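Long-range contacts in spondin-1 (Homo sapiens, PDB 2ZOU), which is a secreted extracellular-matrix glycoprotein that probably acts in cell adhesion, represented here by its reeler domain, a disulfide-bonded beta-sandwich: residues I59-N64 against I121-I126; R27-P32 against R42-A47. All blocks are in the same frame, centred on the assembly; numbering follows the deposited sequence.

Interaction 1. Residues I59-N64 against I121-I126. With EDO (1,2-ethanediol), chain D; EDO (1,2-ethanediol), chain F.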
loop_
_atom_site.group_PDB
_atom_site.type_symbol
_atom_site.label_atom_id
_atom_site.label_comp_id
_atom_site.label_asym_id
_atom_site.label_seq_id
_atom_site.Cartn_x
_atom_site.Cartn_y
_atom_site.Cartn_z
ATOM N N ILE A 59 2.503 1.484 1.591
ATOM C CA ILE A 59 3.590 0.769 2.297
ATOM C C ILE A 59 3.158 -0.632 2.708
ATOM O O ILE A 59 1.973 -0.960 2.678
ATOM C CB ILE A 59 4.107 1.573 3.528
ATOM C CG1 ILE A 59 2.967 1.816 4.523
ATOM C CG2 ILE A 59 4.762 2.871 3.057
ATOM C CD1 ILE A 59 3.402 2.554 5.787
ATOM N N ALA A 60 4.138 -1.471 3.048
ATOM C CA ALA A 60 3.884 -2.801 3.589
ATOM C C ALA A 60 4.728 -2.953 4.846
ATOM O O ALA A 60 5.954 -2.895 4.760
ATOM C CB ALA A 60 4.272 -3.856 2.575
ATOM N N LEU A 61 4.076 -3.145 5.990
ATOM C CA LEU A 61 4.752 -3.169 7.294
ATOM C C LEU A 61 4.559 -4.486 7.993
ATOM O O LEU A 61 3.475 -5.068 7.952
ATOM C CB LEU A 61 4.188 -2.076 8.200
ATOM C CG LEU A 61 4.355 -0.634 7.731
ATOM C CD1 LEU A 61 3.786 0.325 8.787
ATOM C CD2 LEU A 61 5.831 -0.322 7.461
ATOM N N ARG A 62 5.589 -4.947 8.702
ATOM C CA ARG A 62 5.377 -5.998 9.663
ATOM C C ARG A 62 4.342 -5.483 10.649
ATOM O O ARG A 62 4.386 -4.309 11.039
ATOM C CB ARG A 62 6.693 -6.303 10.381
ATOM C CG ARG A 62 7.734 -6.924 9.453
ATOM C CD ARG A 62 8.864 -7.513 10.271
ATOM N NE ARG A 62 9.972 -7.963 9.437
ATOM C CZ ARG A 62 10.778 -8.973 9.758
ATOM N NH1 ARG A 62 10.582 -9.655 10.879
ATOM N NH2 ARG A 62 11.771 -9.315 8.950
ATOM N N GLU A 63 3.413 -6.339 11.052
ATOM C CA GLU A 63 2.391 -5.927 12.022
ATOM C C GLU A 63 2.975 -5.358 13.320
ATOM O O GLU A 63 4.016 -5.819 13.805
ATOM C CB GLU A 63 1.437 -7.073 12.345
ATOM C CG GLU A 63 0.097 -6.570 12.891
ATOM C CD GLU A 63 -0.934 -7.667 13.097
ATOM O OE1 GLU A 63 -0.555 -8.863 13.076
ATOM O OE2 GLU A 63 -2.123 -7.315 13.289
ATOM N N ASN A 64 2.280 -4.349 13.845
ATOM C CA ASN A 64 2.627 -3.660 15.092
ATOM C C ASN A 64 3.922 -2.871 15.055
ATOM O O ASN A 64 4.506 -2.591 16.107
ATOM C CB ASN A 64 2.647 -4.629 16.282
ATOM C CG ASN A 64 1.356 -5.399 16.428
ATOM O OD1 ASN A 64 0.269 -4.832 16.344
ATOM N ND2 ASN A 64 1.472 -6.703 16.660
ATOM N N ILE A 121 1.020 -5.860 7.045
ATOM C CA ILE A 121 -0.073 -4.913 6.826
ATOM C C ILE A 121 0.249 -4.030 5.643
ATOM O O ILE A 121 1.201 -3.236 5.682
ATOM C CB ILE A 121 -0.316 -3.992 8.053
ATOM C CG1 ILE A 121 -0.317 -4.771 9.380
ATOM C CG2 ILE A 121 -1.613 -3.209 7.860
ATOM C CD1 ILE A 121 -1.478 -5.753 9.558
ATOM N N LEU A 122 -0.544 -4.177 4.582
ATOM C CA LEU A 122 -0.472 -3.295 3.437
ATOM C C LEU A 122 -1.364 -2.125 3.748
ATOM O O LEU A 122 -2.519 -2.339 4.102
ATOM C CB LEU A 122 -0.990 -4.006 2.180
ATOM C CG LEU A 122 -0.206 -5.253 1.752
ATOM C CD1 LEU A 122 -0.941 -5.997 0.646
ATOM C CD2 LEU A 122 1.155 -4.834 1.269
ATOM N N LYS A 123 -0.846 -0.912 3.604
ATOM C CA LYS A 123 -1.555 0.300 4.035
ATOM C C LYS A 123 -1.363 1.447 3.060
ATOM O O LYS A 123 -0.267 1.674 2.562
ATOM C CB LYS A 123 -1.027 0.770 5.394
ATOM C CG LYS A 123 -1.630 0.126 6.613
ATOM C CD LYS A 123 -0.723 0.310 7.816
ATOM C CE LYS A 123 -0.759 1.709 8.360
ATOM N NZ LYS A 123 -0.115 1.734 9.712
ATOM N N ALA A 124 -2.428 2.203 2.818
ATOM C CA ALA A 124 -2.351 3.351 1.943
ATOM C C ALA A 124 -2.979 4.585 2.556
ATOM O O ALA A 124 -3.858 4.501 3.408
ATOM C CB ALA A 124 -3.006 3.041 0.618
ATOM N N SER A 125 -2.491 5.729 2.102
ATOM C CA SER A 125 -3.044 7.038 2.395
ATOM C C SER A 125 -3.287 7.717 1.063
ATOM O O SER A 125 -2.521 7.491 0.117
ATOM C CB SER A 125 -2.040 7.832 3.229
ATOM O OG SER A 125 -2.458 9.168 3.383
ATOM N N ILE A 126 -4.332 8.540 0.958
ATOM C CA ILE A 126 -4.585 9.266 -0.294
ATOM C C ILE A 126 -4.897 10.749 -0.071
ATOM O O ILE A 126 -5.237 11.162 1.045
ATOM C CB ILE A 126 -5.713 8.630 -1.197
ATOM C CG1 ILE A 126 -7.109 8.834 -0.587
ATOM C CG2 ILE A 126 -5.402 7.153 -1.576
ATOM C CD1 ILE A 126 -7.819 10.108 -1.007
HETATM C C1 EDO D . -1.336 11.840 1.355
HETATM O O1 EDO D . -0.883 11.145 2.522
HETATM C C2 EDO D . -1.212 10.928 0.143
HETATM O O2 EDO D . 0.148 10.490 -0.006
HETATM C C1 EDO F . -7.083 4.497 5.664
HETATM O O1 EDO F . -5.988 5.188 5.059
HETATM C C2 EDO F . -8.170 5.460 6.109
HETATM O O2 EDO F . -9.449 4.838 5.983
#
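Ile-121 makes two backbone bonds to Leu-61, and its side chain packs against Glu-63. Its N-H points almost straight at Leu-61 O (N to O 2.7 Å, 174° at the hydrogen). Ile-121 O accepts the N-H of Leu-61 in return. The first torsion of Ile-121 (chi1 -45°) turns CG1 towards Glu-63, and CD1 then lies against Glu-63 CG at 3.8 Å, the two side chains crossing obliquely. Glu-63 runs on extended, and its OE2 forms a salt bridge with Lys-143. An alanine at Glu-63 would probably leave Lys-143 without this charged mate and uncover the CD1 end of Ile-121.

These segments belong to neighbouring antiparallel strands inside one sheet of the reeler beta-sandwich, with strands 95-97 and 131-144 flanking them. Lys-123 and Ile-59 form the second hydrogen-bonded pair. Ile-59 N donates to Lys-123 O (2.9 Å). Lys-123 N returns a bond to Ile-59 O (3.0 Å). On the same face Ile-59 CG1 packs on Lys-123 CB at 4.2 Å. The Lys-123 chain bends at chi3 and brings NZ near Leu-61 CD1 (4.2 Å). Between the two pairs lies the non-hydrogen-bonded pair Ala-60 and Leu-122. Their side chains point to the opposite face, into the sandwich interior, where Ala-60 CB touches Leu-122 CD2 at 3.5 Å. Weak CA-H...O contacts run from Leu-122 CA to Ile-59 O and from Ala-60 CA to Ile-121 O.

Interaction 2. Residues R27-P32 against R42-A47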
loop_
_atom_site.group_PDB
_atom_site.type_symbol
_atom_site.label_atom_id
_atom_site.label_comp_id
_atom_site.label_asym_id
_atom_site.label_seq_id
_atom_site.Cartn_x
_atom_site.Cartn_y
_atom_site.Cartn_z
ATOM N N ARG A 27 -6.748 -3.365 -2.341
ATOM C CA ARG A 27 -7.072 -4.770 -2.534
ATOM C C ARG A 27 -5.872 -5.492 -3.081
ATOM O O ARG A 27 -4.950 -4.885 -3.598
ATOM C CB ARG A 27 -8.243 -4.935 -3.491
ATOM C CG ARG A 27 -9.493 -4.231 -3.012
ATOM C CD ARG A 27 -10.742 -4.828 -3.581
ATOM N NE ARG A 27 -10.922 -6.219 -3.171
ATOM C CZ ARG A 27 -12.054 -6.896 -3.324
ATOM N NH1 ARG A 27 -13.116 -6.307 -3.861
ATOM N NH2 ARG A 27 -12.126 -8.157 -2.931
ATOM N N VAL A 28 -5.893 -6.808 -2.951
ATOM C CA VAL A 28 -4.934 -7.650 -3.636
ATOM C C VAL A 28 -5.740 -8.536 -4.582
ATOM O O VAL A 28 -6.682 -9.238 -4.155
ATOM C CB VAL A 28 -4.149 -8.505 -2.649
ATOM C CG1 VAL A 28 -3.172 -9.404 -3.406
ATOM C CG2 VAL A 28 -3.378 -7.579 -1.691
ATOM N N GLU A 29 -5.405 -8.484 -5.873
ATOM C CA GLU A 29 -6.132 -9.262 -6.869
ATOM C C GLU A 29 -6.093 -10.748 -6.518
ATOM O O GLU A 29 -5.030 -11.275 -6.152
ATOM C CB GLU A 29 -5.557 -9.038 -8.271
ATOM C CG GLU A 29 -5.883 -7.665 -8.854
ATOM C CD GLU A 29 -5.536 -7.532 -10.338
ATOM O OE1 GLU A 29 -4.892 -8.450 -10.903
ATOM O OE2 GLU A 29 -5.929 -6.511 -10.942
ATOM N N GLY A 30 -7.245 -11.406 -6.631
ATOM C CA GLY A 30 -7.371 -12.812 -6.279
ATOM C C GLY A 30 -7.728 -13.024 -4.815
ATOM O O GLY A 30 -7.912 -14.162 -4.409
ATOM N N ASP A 31 -7.807 -11.932 -4.031
ATOM C CA ASP A 31 -8.240 -12.029 -2.618
ATOM C C ASP A 31 -7.555 -13.174 -1.846
ATOM O O ASP A 31 -8.219 -14.072 -1.312
ATOM C CB ASP A 31 -9.763 -12.186 -2.555
ATOM C CG ASP A 31 -10.499 -10.999 -3.147
ATOM O OD1 ASP A 31 -9.929 -9.887 -3.199
ATOM O OD2 ASP A 31 -11.659 -11.195 -3.577
ATOM N N PRO A 32 -6.215 -13.157 -1.782
ATOM C CA PRO A 32 -5.522 -14.228 -1.046
ATOM C C PRO A 32 -5.846 -14.224 0.449
ATOM O O PRO A 32 -6.000 -13.158 1.043
ATOM C CB PRO A 32 -4.042 -13.898 -1.274
ATOM C CG PRO A 32 -4.026 -12.442 -1.559
ATOM C CD PRO A 32 -5.269 -12.190 -2.363
ATOM N N ARG A 42 -0.597 -8.690 -7.105
ATOM C CA ARG A 42 -0.918 -7.384 -7.682
ATOM C C ARG A 42 -1.820 -6.611 -6.721
ATOM O O ARG A 42 -2.963 -6.994 -6.456
ATOM C CB ARG A 42 -1.544 -7.508 -9.082
ATOM C CG ARG A 42 -1.612 -6.154 -9.795
ATOM C CD ARG A 42 -2.218 -6.252 -11.185
ATOM N NE ARG A 42 -1.440 -7.102 -12.080
ATOM C CZ ARG A 42 -0.960 -6.723 -13.260
ATOM N NH1 ARG A 42 -1.174 -5.488 -13.713
ATOM N NH2 ARG A 42 -0.282 -7.602 -13.988
ATOM N N VAL A 43 -1.251 -5.554 -6.153
ATOM C CA VAL A 43 -1.929 -4.695 -5.194
ATOM C C VAL A 43 -2.566 -3.533 -5.959
ATOM O O VAL A 43 -1.918 -2.905 -6.795
ATOM C CB VAL A 43 -0.962 -4.163 -4.111
ATOM C CG1 VAL A 43 -1.703 -3.271 -3.102
ATOM C CG2 VAL A 43 -0.298 -5.331 -3.389
ATOM N N THR A 44 -3.831 -3.243 -5.663
ATOM C CA THR A 44 -4.533 -2.168 -6.348
ATOM C C THR A 44 -5.102 -1.181 -5.346
ATOM O O THR A 44 -5.551 -1.558 -4.247
ATOM C CB THR A 44 -5.666 -2.716 -7.224
ATOM O OG1 THR A 44 -6.643 -3.328 -6.395
ATOM C CG2 THR A 44 -5.140 -3.738 -8.219
ATOM N N LEU A 45 -5.085 0.088 -5.729
ATOM C CA LEU A 45 -5.732 1.150 -4.958
ATOM C C LEU A 45 -6.735 1.805 -5.887
ATOM O O LEU A 45 -6.365 2.293 -6.941
ATOM C CB LEU A 45 -4.680 2.173 -4.524
ATOM C CG LEU A 45 -5.076 3.314 -3.618
ATOM C CD1 LEU A 45 -5.767 2.836 -2.383
ATOM C CD2 LEU A 45 -3.813 4.052 -3.262
ATOM N N SER A 46 -8.005 1.790 -5.498
ATOM C CA SER A 46 -9.065 2.285 -6.389
ATOM C C SER A 46 -10.057 3.179 -5.662
ATOM O O SER A 46 -10.275 3.032 -4.450
ATOM C CB SER A 46 -9.886 1.093 -6.917
ATOM O OG SER A 46 -9.103 -0.014 -7.328
ATOM N N ALA A 47 -10.652 4.098 -6.420
ATOM C CA ALA A 47 -11.666 5.011 -5.908
ATOM C C ALA A 47 -13.011 4.626 -6.482
ATOM O O ALA A 47 -13.121 4.489 -7.692
ATOM C CB ALA A 47 -11.329 6.438 -6.339
HETATM O O HOH W 1 -2.460 -10.831 -7.381
#
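Arg-27 and Thr-44 are a hydrogen-bonded pair of a beta hairpin, formed by strands 24-28 and 40-47 at one side of the four-stranded sheet of the sandwich. Arg-27 N donates to Thr-44 O, and Thr-44 N to Arg-27 O, both at 2.9 Å. Past this pair, Glu-29 N bonds to Arg-42 O (168° at the hydrogen). A type II turn runs from Val-28 to Asp-31. Gly-30 suits it, since a CB there would press on the carbonyl O of Glu-29.

Val-28 CG2 meets Val-43 CG2 at 4.2 Å on the buried face, beside Leu-122 of the other sheet. Thr-44 CG2 lies against Glu-29 CG, the side chains crossing at about a right angle.

Within 27-32, Arg-27 NH2 forms a salt bridge with Asp-31 OD1 (2.8 Å). Arg-42 CG stands opposite its backbone N (chi1 -168°), which lays the chain along Glu-29, their flat ends 15° apart. Glu-29 OE1 rests on Arg-42 CD (3.5 Å). The salt bridge from Glu-29 OE1 to Arg-42 NE is long (3.9 Å), and no N-H points at the oxygen. Arg-42 NH1 instead bonds to Gln-107.

One water bridges the backbones, donating to Glu-29 O and accepting from Arg-42 N, each at 2.9 Å.

Overall arrangement
From the N terminus, the chain first meets interaction 2, which closes the short loop between 27-32 and 42-47 within the four-stranded sheet. Strand 40-47 is followed by strand 55-62, which lies in the five-stranded sheet. There interaction 1 closes a much longer excursion, from 59-64 to 121-126. The two contacts are in series and neither nest nor cross. Interaction 2 is nested within the span of the disulfide Cys-7 to Cys-91. That disulfide and Cys-119 to Cys-145 both cross interaction 1 along the chain. The sheets pack face to face where Leu-122 CD1 meets Val-28 CG2 (3.7 Å) and Ile-126 CG2 meets Leu-45 CD2 (3.9 Å).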